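Local structure of phage terminase large subunit (Thermus phage P7426, 7KS4) at residues E50-F61 / I81-L92; R107-Y115 / R126-G134. The protein probably acts as the ATP-driven motor that moves viral DNA into empty capsids and as the nuclease that cuts the genome, this piece being its N-terminal ATPase domain. One frame throughout, in Å; residues are numbered along the deposited sequence.

Contact 1 (E50-F61 / I81-L92); sequences EAASVEAVFELF and IFGRVVEKVERL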
loop_
_atom_site.group_PDB
_atom_site.type_symbol
_atom_site.label_atom_id
_atom_site.label_comp_id
_atom_site.label_asym_id
_atom_site.label_seq_id
_atom_site.Cartn_x
_atom_site.Cartn_y
_atom_site.Cartn_z
ATOM N N GLU A 50 4.086 -3.475 5.671
ATOM C CA GLU A 50 4.733 -4.679 5.169
ATOM C C GLU A 50 3.997 -5.219 3.952
ATOM O O GLU A 50 4.618 -5.569 2.939
ATOM C CB GLU A 50 4.801 -5.742 6.268
ATOM C CG GLU A 50 5.815 -6.833 5.988
ATOM C CD GLU A 50 7.241 -6.336 6.099
ATOM O OE1 GLU A 50 7.437 -5.188 6.551
ATOM O OE2 GLU A 50 8.163 -7.093 5.733
ATOM N N ALA A 51 2.669 -5.311 4.044
ATOM C CA ALA A 51 1.879 -5.850 2.944
ATOM C C ALA A 51 2.026 -4.995 1.695
ATOM O O ALA A 51 2.157 -5.521 0.581
ATOM C CB ALA A 51 0.413 -5.949 3.356
ATOM N N ALA A 52 2.005 -3.673 1.855
ATOM C CA ALA A 52 2.184 -2.805 0.700
ATOM C C ALA A 52 3.561 -3.003 0.077
ATOM O O ALA A 52 3.698 -3.010 -1.149
ATOM C CB ALA A 52 1.980 -1.346 1.100
ATOM N N SER A 53 4.598 -3.148 0.905
ATOM C CA SER A 53 5.942 -3.321 0.364
ATOM C C SER A 53 6.040 -4.614 -0.432
ATOM O O SER A 53 6.661 -4.648 -1.504
ATOM C CB SER A 53 6.978 -3.287 1.492
ATOM O OG SER A 53 7.011 -4.506 2.224
ATOM N N VAL A 54 5.406 -5.684 0.056
ATOM C CA VAL A 54 5.420 -6.952 -0.671
ATOM C C VAL A 54 4.757 -6.799 -2.030
ATOM O O VAL A 54 5.225 -7.359 -3.029
ATOM C CB VAL A 54 4.743 -8.052 0.163
ATOM C CG1 VAL A 54 4.581 -9.339 -0.655
ATOM C CG2 VAL A 54 5.572 -8.322 1.417
ATOM N N GLU A 55 3.640 -6.067 -2.087
ATOM C CA GLU A 55 2.962 -5.843 -3.363
ATOM C C GLU A 55 3.882 -5.150 -4.358
ATOM O O GLU A 55 3.952 -5.538 -5.531
ATOM C CB GLU A 55 1.691 -5.014 -3.146
ATOM C CG GLU A 55 0.591 -5.746 -2.382
ATOM C CD GLU A 55 -0.240 -6.654 -3.266
ATOM O OE1 GLU A 55 -0.332 -6.390 -4.483
ATOM O OE2 GLU A 55 -0.798 -7.644 -2.745
ATOM N N ALA A 56 4.598 -4.121 -3.907
ATOM C CA ALA A 56 5.514 -3.397 -4.785
ATOM C C ALA A 56 6.647 -4.292 -5.270
ATOM O O ALA A 56 6.987 -4.286 -6.459
ATOM C CB ALA A 56 6.064 -2.175 -4.057
ATOM N N VAL A 57 7.251 -5.068 -4.365
ATOM C CA VAL A 57 8.338 -5.961 -4.762
ATOM C C VAL A 57 7.872 -6.900 -5.863
ATOM O O VAL A 57 8.559 -7.097 -6.873
ATOM C CB VAL A 57 8.866 -6.756 -3.553
ATOM C CG1 VAL A 57 9.937 -7.741 -4.014
ATOM C CG2 VAL A 57 9.434 -5.834 -2.492
ATOM N N PHE A 58 6.701 -7.511 -5.676
ATOM C CA PHE A 58 6.190 -8.450 -6.664
ATOM C C PHE A 58 6.051 -7.790 -8.034
ATOM O O PHE A 58 6.504 -8.335 -9.049
ATOM C CB PHE A 58 4.854 -9.016 -6.193
ATOM C CG PHE A 58 4.266 -10.016 -7.139
ATOM C CD1 PHE A 58 4.816 -11.281 -7.252
ATOM C CD2 PHE A 58 3.174 -9.686 -7.922
ATOM C CE1 PHE A 58 4.285 -12.204 -8.129
ATOM C CE2 PHE A 58 2.639 -10.604 -8.797
ATOM C CZ PHE A 58 3.195 -11.867 -8.896
ATOM N N GLU A 59 5.436 -6.610 -8.084
ATOM C CA GLU A 59 5.253 -5.932 -9.364
ATOM C C GLU A 59 6.584 -5.699 -10.067
ATOM O O GLU A 59 6.698 -5.922 -11.279
ATOM C CB GLU A 59 4.529 -4.601 -9.161
ATOM C CG GLU A 59 3.069 -4.739 -8.788
ATOM C CD GLU A 59 2.194 -5.192 -9.944
ATOM O OE1 GLU A 59 2.512 -4.872 -11.104
ATOM O OE2 GLU A 59 1.185 -5.872 -9.680
ATOM N N LEU A 60 7.604 -5.252 -9.327
ATOM C CA LEU A 60 8.857 -4.861 -9.969
ATOM C C LEU A 60 9.543 -6.046 -10.635
ATOM O O LEU A 60 10.184 -5.877 -11.677
ATOM C CB LEU A 60 9.790 -4.200 -8.950
ATOM C CG LEU A 60 9.249 -2.898 -8.339
ATOM C CD1 LEU A 60 10.163 -2.412 -7.221
ATOM C CD2 LEU A 60 9.070 -1.810 -9.398
ATOM N N PHE A 61 9.410 -7.246 -10.064
ATOM C CA PHE A 61 10.040 -8.445 -10.615
ATOM C C PHE A 61 9.120 -9.229 -11.537
ATOM O O PHE A 61 9.586 -9.786 -12.539
ATOM C CB PHE A 61 10.503 -9.365 -9.485
ATOM C CG PHE A 61 11.730 -8.886 -8.793
ATOM C CD1 PHE A 61 12.975 -9.091 -9.357
ATOM C CD2 PHE A 61 11.647 -8.220 -7.583
ATOM C CE1 PHE A 61 14.124 -8.646 -8.726
ATOM C CE2 PHE A 61 12.795 -7.772 -6.947
ATOM C CZ PHE A 61 14.033 -7.984 -7.527
ATOM N N ILE A 81 7.691 2.740 3.702
ATOM C CA ILE A 81 7.431 1.682 2.733
ATOM C C ILE A 81 8.541 1.636 1.691
ATOM O O ILE A 81 9.013 0.555 1.322
ATOM C CB ILE A 81 6.044 1.870 2.093
ATOM C CG1 ILE A 81 4.958 1.584 3.133
ATOM C CG2 ILE A 81 5.870 0.957 0.875
ATOM C CD1 ILE A 81 3.546 1.906 2.664
ATOM N N PHE A 82 8.986 2.799 1.209
ATOM C CA PHE A 82 10.049 2.816 0.210
ATOM C C PHE A 82 11.280 2.069 0.707
ATOM O O PHE A 82 11.856 1.251 -0.018
ATOM C CB PHE A 82 10.421 4.247 -0.168
ATOM C CG PHE A 82 11.457 4.320 -1.257
ATOM C CD1 PHE A 82 12.802 4.464 -0.947
ATOM C CD2 PHE A 82 11.089 4.203 -2.585
ATOM C CE1 PHE A 82 13.759 4.513 -1.948
ATOM C CE2 PHE A 82 12.040 4.255 -3.589
ATOM C CZ PHE A 82 13.376 4.407 -3.269
ATOM N N GLY A 83 11.698 2.339 1.944
ATOM C CA GLY A 83 12.887 1.688 2.473
ATOM C C GLY A 83 12.724 0.185 2.599
ATOM O O GLY A 83 13.673 -0.576 2.398
ATOM N N ARG A 84 11.519 -0.263 2.943
ATOM C CA ARG A 84 11.279 -1.696 3.039
ATOM C C ARG A 84 11.280 -2.350 1.666
ATOM O O ARG A 84 11.766 -3.477 1.511
ATOM C CB ARG A 84 9.962 -1.953 3.754
ATOM C CG ARG A 84 9.986 -1.464 5.170
ATOM C CD ARG A 84 8.695 -1.753 5.855
ATOM N NE ARG A 84 8.638 -1.109 7.160
ATOM C CZ ARG A 84 7.891 -1.537 8.167
ATOM N NH1 ARG A 84 7.148 -2.620 8.009
ATOM N NH2 ARG A 84 7.898 -0.889 9.322
ATOM N N VAL A 85 10.743 -1.665 0.657
ATOM C CA VAL A 85 10.814 -2.195 -0.702
ATOM C C VAL A 85 12.269 -2.328 -1.132
ATOM O O VAL A 85 12.664 -3.332 -1.732
ATOM C CB VAL A 85 10.011 -1.304 -1.667
ATOM C CG1 VAL A 85 10.168 -1.783 -3.099
ATOM C CG2 VAL A 85 8.522 -1.303 -1.280
ATOM N N VAL A 86 13.088 -1.319 -0.823
ATOM C CA VAL A 86 14.506 -1.361 -1.177
ATOM C C VAL A 86 15.161 -2.618 -0.616
ATOM O O VAL A 86 15.761 -3.405 -1.358
ATOM C CB VAL A 86 15.226 -0.092 -0.689
ATOM C CG1 VAL A 86 16.738 -0.225 -0.878
ATOM C CG2 VAL A 86 14.713 1.128 -1.441
ATOM N N GLU A 87 15.080 -2.816 0.706
ATOM C CA GLU A 87 15.722 -3.984 1.312
ATOM C C GLU A 87 15.289 -5.263 0.609
ATOM O O GLU A 87 16.122 -6.105 0.245
ATOM C CB GLU A 87 15.397 -4.076 2.807
ATOM C CG GLU A 87 16.180 -5.174 3.556
ATOM C CD GLU A 87 15.593 -6.575 3.382
ATOM O OE1 GLU A 87 14.356 -6.693 3.241
ATOM O OE2 GLU A 87 16.371 -7.559 3.386
ATOM N N LYS A 88 13.978 -5.424 0.413
ATOM C CA LYS A 88 13.457 -6.656 -0.167
ATOM C C LYS A 88 13.907 -6.820 -1.611
ATOM O O LYS A 88 14.264 -7.927 -2.031
ATOM C CB LYS A 88 11.929 -6.670 -0.083
ATOM C CG LYS A 88 11.402 -6.675 1.339
ATOM C CD LYS A 88 9.879 -6.626 1.380
ATOM C CE LYS A 88 9.355 -7.063 2.737
ATOM N NZ LYS A 88 10.026 -6.351 3.846
ATOM N N VAL A 89 13.880 -5.737 -2.387
ATOM C CA VAL A 89 14.261 -5.808 -3.795
ATOM C C VAL A 89 15.749 -6.108 -3.929
ATOM O O VAL A 89 16.162 -6.921 -4.762
ATOM C CB VAL A 89 13.877 -4.495 -4.506
ATOM C CG1 VAL A 89 14.633 -4.331 -5.825
ATOM C CG2 VAL A 89 12.374 -4.438 -4.755
ATOM N N GLU A 90 16.583 -5.447 -3.128
ATOM C CA GLU A 90 18.019 -5.687 -3.234
ATOM C C GLU A 90 18.382 -7.103 -2.814
ATOM O O GLU A 90 19.311 -7.695 -3.378
ATOM C CB GLU A 90 18.780 -4.641 -2.415
ATOM C CG GLU A 90 18.862 -3.303 -3.144
ATOM C CD GLU A 90 19.554 -2.218 -2.354
ATOM O OE1 GLU A 90 19.903 -2.443 -1.176
ATOM O OE2 GLU A 90 19.750 -1.126 -2.925
ATOM N N ARG A 91 17.657 -7.670 -1.848
ATOM C CA ARG A 91 17.898 -9.052 -1.450
ATOM C C ARG A 91 17.360 -10.028 -2.490
ATOM O O ARG A 91 18.059 -10.963 -2.906
ATOM C CB ARG A 91 17.257 -9.313 -0.087
ATOM C CG ARG A 91 17.210 -10.781 0.301
ATOM C CD ARG A 91 16.928 -10.945 1.786
ATOM N NE ARG A 91 15.701 -10.256 2.190
ATOM C CZ ARG A 91 14.480 -10.775 2.101
ATOM N NH1 ARG A 91 13.432 -10.067 2.497
ATOM N NH2 ARG A 91 14.302 -11.998 1.620
ATOM N N LEU A 92 16.109 -9.832 -2.915
ATOM C CA LEU A 92 15.477 -10.776 -3.830
ATOM C C LEU A 92 16.199 -10.845 -5.166
ATOM O O LEU A 92 16.191 -11.896 -5.823
ATOM C CB LEU A 92 14.015 -10.389 -4.052
ATOM C CG LEU A 92 13.082 -11.566 -4.301
ATOM C CD1 LEU A 92 12.909 -12.368 -3.014
ATOM C CD2 LEU A 92 11.739 -11.070 -4.833
#

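Contact 2 (R107-Y115 / R126-G134); sequences RLRLLVHHY and RVATSEFRG. With SO4 (sulfate ion), chain C.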
loop_
_atom_site.group_PDB
_atom_site.type_symbol
_atom_site.label_atom_id
_atom_site.label_comp_id
_atom_site.label_asym_id
_atom_site.label_seq_id
_atom_site.Cartn_x
_atom_site.Cartn_y
_atom_site.Cartn_z
ATOM N N ARG A 107 16.731 10.655 -3.953
ATOM C CA ARG A 107 15.570 10.941 -4.783
ATOM C C ARG A 107 14.455 9.910 -4.630
ATOM O O ARG A 107 13.490 9.949 -5.402
ATOM C CB ARG A 107 15.987 11.029 -6.253
ATOM C CG ARG A 107 16.781 12.277 -6.585
ATOM C CD ARG A 107 17.101 12.359 -8.066
ATOM N NE ARG A 107 18.273 11.564 -8.420
ATOM C CZ ARG A 107 18.832 11.554 -9.626
ATOM N NH1 ARG A 107 18.328 12.298 -10.604
ATOM N NH2 ARG A 107 19.900 10.803 -9.856
ATOM N N LEU A 108 14.554 9.014 -3.652
ATOM C CA LEU A 108 13.576 7.947 -3.445
ATOM C C LEU A 108 13.184 7.312 -4.776
ATOM O O LEU A 108 12.014 7.252 -5.156
ATOM C CB LEU A 108 12.337 8.461 -2.709
ATOM C CG LEU A 108 12.515 9.032 -1.298
ATOM C CD1 LEU A 108 11.159 9.395 -0.727
ATOM C CD2 LEU A 108 13.244 8.057 -0.375
ATOM N N ARG A 109 14.202 6.835 -5.490
ATOM C CA ARG A 109 14.018 6.227 -6.801
ATOM C C ARG A 109 14.711 4.871 -6.815
ATOM O O ARG A 109 15.921 4.783 -6.571
ATOM C CB ARG A 109 14.567 7.125 -7.910
ATOM C CG ARG A 109 14.022 6.794 -9.289
ATOM C CD ARG A 109 14.754 7.558 -10.374
ATOM N NE ARG A 109 14.212 7.279 -11.699
ATOM C CZ ARG A 109 14.870 7.471 -12.838
ATOM N NH1 ARG A 109 16.113 7.940 -12.828
ATOM N NH2 ARG A 109 14.287 7.184 -13.994
ATOM N N LEU A 110 13.944 3.825 -7.097
ATOM C CA LEU A 110 14.444 2.462 -7.144
ATOM C C LEU A 110 14.184 1.900 -8.533
ATOM O O LEU A 110 13.057 1.969 -9.035
ATOM C CB LEU A 110 13.767 1.608 -6.069
ATOM C CG LEU A 110 14.148 0.130 -5.994
ATOM C CD1 LEU A 110 15.602 -0.059 -5.605
ATOM C CD2 LEU A 110 13.218 -0.588 -5.019
ATOM N N LEU A 111 15.224 1.346 -9.150
ATOM C CA LEU A 111 15.150 0.785 -10.493
ATOM C C LEU A 111 15.542 -0.685 -10.458
ATOM O O LEU A 111 16.552 -1.050 -9.848
ATOM C CB LEU A 111 16.077 1.541 -11.454
ATOM C CG LEU A 111 15.813 3.040 -11.597
ATOM C CD1 LEU A 111 16.847 3.659 -12.516
ATOM C CD2 LEU A 111 14.417 3.294 -12.120
ATOM N N VAL A 112 14.756 -1.525 -11.121
ATOM C CA VAL A 112 15.101 -2.929 -11.307
ATOM C C VAL A 112 15.284 -3.142 -12.805
ATOM O O VAL A 112 14.308 -3.217 -13.560
ATOM C CB VAL A 112 14.040 -3.874 -10.732
ATOM C CG1 VAL A 112 14.479 -5.312 -10.907
ATOM C CG2 VAL A 112 13.788 -3.565 -9.260
ATOM N N HIS A 113 16.535 -3.241 -13.244
ATOM C CA HIS A 113 16.830 -3.459 -14.651
ATOM C C HIS A 113 16.727 -4.945 -14.972
ATOM O O HIS A 113 17.297 -5.777 -14.261
ATOM C CB HIS A 113 18.229 -2.941 -14.989
ATOM C CG HIS A 113 18.426 -1.487 -14.690
ATOM N ND1 HIS A 113 17.758 -0.490 -15.366
ATOM C CD2 HIS A 113 19.228 -0.862 -13.794
ATOM C CE1 HIS A 113 18.131 0.686 -14.895
ATOM N NE2 HIS A 113 19.024 0.489 -13.942
ATOM N N HIS A 114 16.014 -5.270 -16.048
ATOM C CA HIS A 114 15.832 -6.644 -16.503
ATOM C C HIS A 114 16.613 -6.851 -17.793
ATOM O O HIS A 114 16.503 -6.045 -18.723
ATOM C CB HIS A 114 14.353 -6.952 -16.736
ATOM C CG HIS A 114 13.547 -6.988 -15.480
ATOM N ND1 HIS A 114 13.289 -8.158 -14.802
ATOM C CD2 HIS A 114 12.956 -6.000 -14.770
ATOM C CE1 HIS A 114 12.564 -7.890 -13.730
ATOM N NE2 HIS A 114 12.352 -6.587 -13.684
ATOM N N TYR A 115 17.375 -7.938 -17.852
ATOM C CA TYR A 115 18.267 -8.217 -18.967
ATOM C C TYR A 115 17.799 -9.443 -19.742
ATOM O O TYR A 115 16.904 -10.178 -19.314
ATOM C CB TYR A 115 19.702 -8.412 -18.460
ATOM C CG TYR A 115 20.295 -7.132 -17.927
ATOM C CD1 TYR A 115 21.173 -6.383 -18.695
ATOM C CD2 TYR A 115 19.951 -6.653 -16.669
ATOM C CE1 TYR A 115 21.708 -5.205 -18.222
ATOM C CE2 TYR A 115 20.485 -5.477 -16.185
ATOM C CZ TYR A 115 21.358 -4.753 -16.966
ATOM O OH TYR A 115 21.895 -3.574 -16.494
ATOM N N ARG A 126 20.040 -4.938 -21.709
ATOM C CA ARG A 126 18.926 -4.515 -20.875
ATOM C C ARG A 126 17.651 -4.492 -21.717
ATOM O O ARG A 126 17.618 -3.891 -22.797
ATOM C CB ARG A 126 19.236 -3.138 -20.284
ATOM C CG ARG A 126 18.238 -2.593 -19.296
ATOM C CD ARG A 126 18.695 -1.217 -18.778
ATOM N NE ARG A 126 19.887 -1.294 -17.927
ATOM C CZ ARG A 126 20.499 -0.242 -17.378
ATOM N NH1 ARG A 126 20.046 0.990 -17.585
ATOM N NH2 ARG A 126 21.573 -0.420 -16.618
ATOM N N VAL A 127 16.609 -5.163 -21.233
ATOM C CA VAL A 127 15.374 -5.304 -21.986
ATOM C C VAL A 127 14.261 -4.443 -21.408
ATOM O O VAL A 127 13.418 -3.945 -22.164
ATOM C CB VAL A 127 14.931 -6.781 -22.046
ATOM C CG1 VAL A 127 13.610 -6.919 -22.797
ATOM C CG2 VAL A 127 15.994 -7.622 -22.701
ATOM N N ALA A 128 14.230 -4.261 -20.098
ATOM C CA ALA A 128 13.162 -3.510 -19.459
ATOM C C ALA A 128 13.669 -3.025 -18.114
ATOM O O ALA A 128 14.601 -3.594 -17.543
ATOM C CB ALA A 128 11.906 -4.365 -19.297
ATOM N N THR A 129 13.056 -1.953 -17.625
ATOM C CA THR A 129 13.391 -1.388 -16.322
ATOM C C THR A 129 12.093 -1.100 -15.575
ATOM O O THR A 129 11.275 -0.293 -16.027
ATOM C CB THR A 129 14.236 -0.121 -16.473
ATOM O OG1 THR A 129 15.499 -0.461 -17.056
ATOM C CG2 THR A 129 14.481 0.537 -15.118
ATOM N N SER A 130 11.902 -1.788 -14.455
ATOM C CA SER A 130 10.842 -1.461 -13.514
ATOM C C SER A 130 11.303 -0.326 -12.609
ATOM O O SER A 130 12.486 -0.212 -12.284
ATOM C CB SER A 130 10.478 -2.686 -12.679
ATOM O OG SER A 130 10.244 -3.801 -13.510
ATOM N N GLU A 131 10.355 0.523 -12.205
ATOM C CA GLU A 131 10.677 1.725 -11.448
ATOM C C GLU A 131 9.683 1.919 -10.312
ATOM O O GLU A 131 8.471 1.783 -10.507
ATOM C CB GLU A 131 10.666 2.965 -12.348
ATOM C CG GLU A 131 11.026 4.236 -11.621
ATOM C CD GLU A 131 11.248 5.401 -12.564
ATOM O OE1 GLU A 131 11.103 5.218 -13.791
ATOM O OE2 GLU A 131 11.568 6.501 -12.075
ATOM N N PHE A 132 10.203 2.256 -9.132
ATOM C CA PHE A 132 9.383 2.513 -7.955
ATOM C C PHE A 132 9.907 3.761 -7.267
ATOM O O PHE A 132 11.105 3.855 -6.982
ATOM C CB PHE A 132 9.413 1.319 -6.996
ATOM C CG PHE A 132 8.510 1.461 -5.800
ATOM C CD1 PHE A 132 7.132 1.470 -5.952
ATOM C CD2 PHE A 132 9.039 1.542 -4.520
ATOM C CE1 PHE A 132 6.292 1.584 -4.851
ATOM C CE2 PHE A 132 8.207 1.653 -3.414
ATOM C CZ PHE A 132 6.834 1.669 -3.579
ATOM N N ARG A 133 9.015 4.714 -7.006
ATOM C CA ARG A 133 9.401 5.981 -6.404
ATOM C C ARG A 133 8.571 6.261 -5.167
ATOM O O ARG A 133 7.402 5.875 -5.079
ATOM C CB ARG A 133 9.225 7.150 -7.362
ATOM C CG ARG A 133 10.237 7.207 -8.474
ATOM C CD ARG A 133 10.789 8.612 -8.605
ATOM N NE ARG A 133 11.164 8.916 -9.976
ATOM C CZ ARG A 133 11.842 9.997 -10.338
ATOM N NH1 ARG A 133 12.135 10.188 -11.612
ATOM N NH2 ARG A 133 12.231 10.876 -9.423
ATOM N N GLY A 134 9.192 6.952 -4.216
ATOM C CA GLY A 134 8.473 7.523 -3.095
ATOM C C GLY A 134 8.093 8.965 -3.392
ATOM O O GLY A 134 8.863 9.714 -3.988
HETATM S S SO4 C . 20.741 10.403 -5.553
HETATM O O1 SO4 C . 21.101 11.723 -5.044
HETATM O O2 SO4 C . 21.951 9.682 -5.937
HETATM O O3 SO4 C . 20.043 9.654 -4.510
HETATM O O4 SO4 C . 19.884 10.569 -6.725
HETATM O O HOH W 1 10.729 10.005 -5.932
#

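Contact 1 (E50-F61 / I81-L92)
The ring of Phe61 turns its edge to Val89: Phe61 CZ lies 3.6 Å from Val89 O, near the ring plane, and Val89 CA also sits in plane at that rim. Leu92 CD2 reaches the same ring obliquely. At the other end of the contact the guanidinium of Arg84 takes Glu50 at its edge, Arg84 NH1 donating to Glu50 OE1 over 3.0 Å with a bent N-H...O angle of 134°; the carboxylate and guanidinium planes are well turned from each other. The second carboxylate oxygen, Glu50 OE2, receives Lys88 NZ at 2.8 Å from above the carboxylate plane. A bend at the last torsion of Lys88 (chi4 50°) turns NZ onto that oxygen, while Lys88 CE lies 3.5 Å from Ser53 OG. That hydroxyl is itself tied back to Glu50 O.

Segments 50-61 and 81-92, on helices 48-62 and 75-92, cross at -48° with their axes 8.8 Å apart, knobs into holes. They belong to the P-loop NTPase fold, and Glu50 and Arg84 both line the ADP pocket, so this salt-bridge network joins the two helices beside the nucleotide. Ser53 fits among Ile81, Arg84, Val85 and Lys88; Val57 fills the next hole, its CG2 3.6 Å from Lys88 CB and its CG1 against Leu92 CD2. In return Val85 enters between Ser53, Ala56, Val57 and Leu60, with Val85 CG2 3.8 Å from Ala56 CB. Leu60 crosses Val89 at about a right angle, Leu60 CD1 meeting Val89 CG2 at 3.9 Å. Tyr21 touches Glu50 from a neighbouring loop, and Leu19 of helix 13-19 packs on Lys88.

Contact 2 (R107-Y115 / R126-G134)
Strands 109-115 and 126-134 form an antiparallel hairpin pair. Leu110 with Phe132, Val112 with Ser130 and His114 with Ala128 are the hydrogen-bonded pairs; just before the first, Gly134 N reaches Leu108 O. The register slips by one beyond His114, where Val127 and Ala128 both face that residue in a classic beta bulge: His114 O accepts Val127 N at 2.7 Å and Ala128 N at 3.2 Å.

Arg109, Leu111, His113, Thr129, Glu131 and Arg133 share one face of the sheet. There Glu131 OE2 is gripped from opposite faces of its carboxylate plane. Arg109 NE reaches Glu131 OE2 at 2.8 Å, nearly straight at 170°, and Arg133 NE reaches the same Glu131 OE2 at 3.2 Å. The two arginines approach each other as well, Arg109 NE standing over a face of the Arg133 guanidinium. Leu111 runs alongside Glu131, pointing the same way, with Leu111 CD2 3.6 Å from Glu131 CG.

Nearer the bulge, the guanidinium of Arg126 lies flat on the His113 ring, centres 3.5 Å apart and planes 12° from parallel. The bend at the third torsion of Arg126 (chi3 -69°) brings it there and also turns Arg126 NH2 to Tyr115 OH at 3.2 Å, with the hydroxyl in the guanidinium plane. At the edge of the ring His113 ND1 meets Thr129 OG1 at 2.8 Å, while Gln102 OE1 on strand 99-104 bonds to NE2. On the other face Leu110, Val112 and Phe132 turn to helices 48-62 and 75-92.

With both ring nitrogens engaged and one face stacked, the His113 imidazole is fixed in rotation, and two arginines around a single carboxylate oxygen probably favour its ionised form.

In the fold
Contact 1 is the buried one, an interface of two helices reaching to the ADP pocket; contact 2 is partly buried, a hairpin near one edge of the sheet with just strand 99-104 beyond it. The apolar face of the hairpin packs on the same helices that make contact 1: Phe132 touches Ala56, Leu60 and Val85, and Val112 meets Leu60, Phe61 and Val89. Polar bonds join them too, since Leu60 O probably accepts from both Ser130 OG and His114 NE2. Charge sits differently in each: contact 1 gathers it at its nucleotide end, beyond an apolar seam, whereas contact 2 carries it on the sheet face turned from those helices.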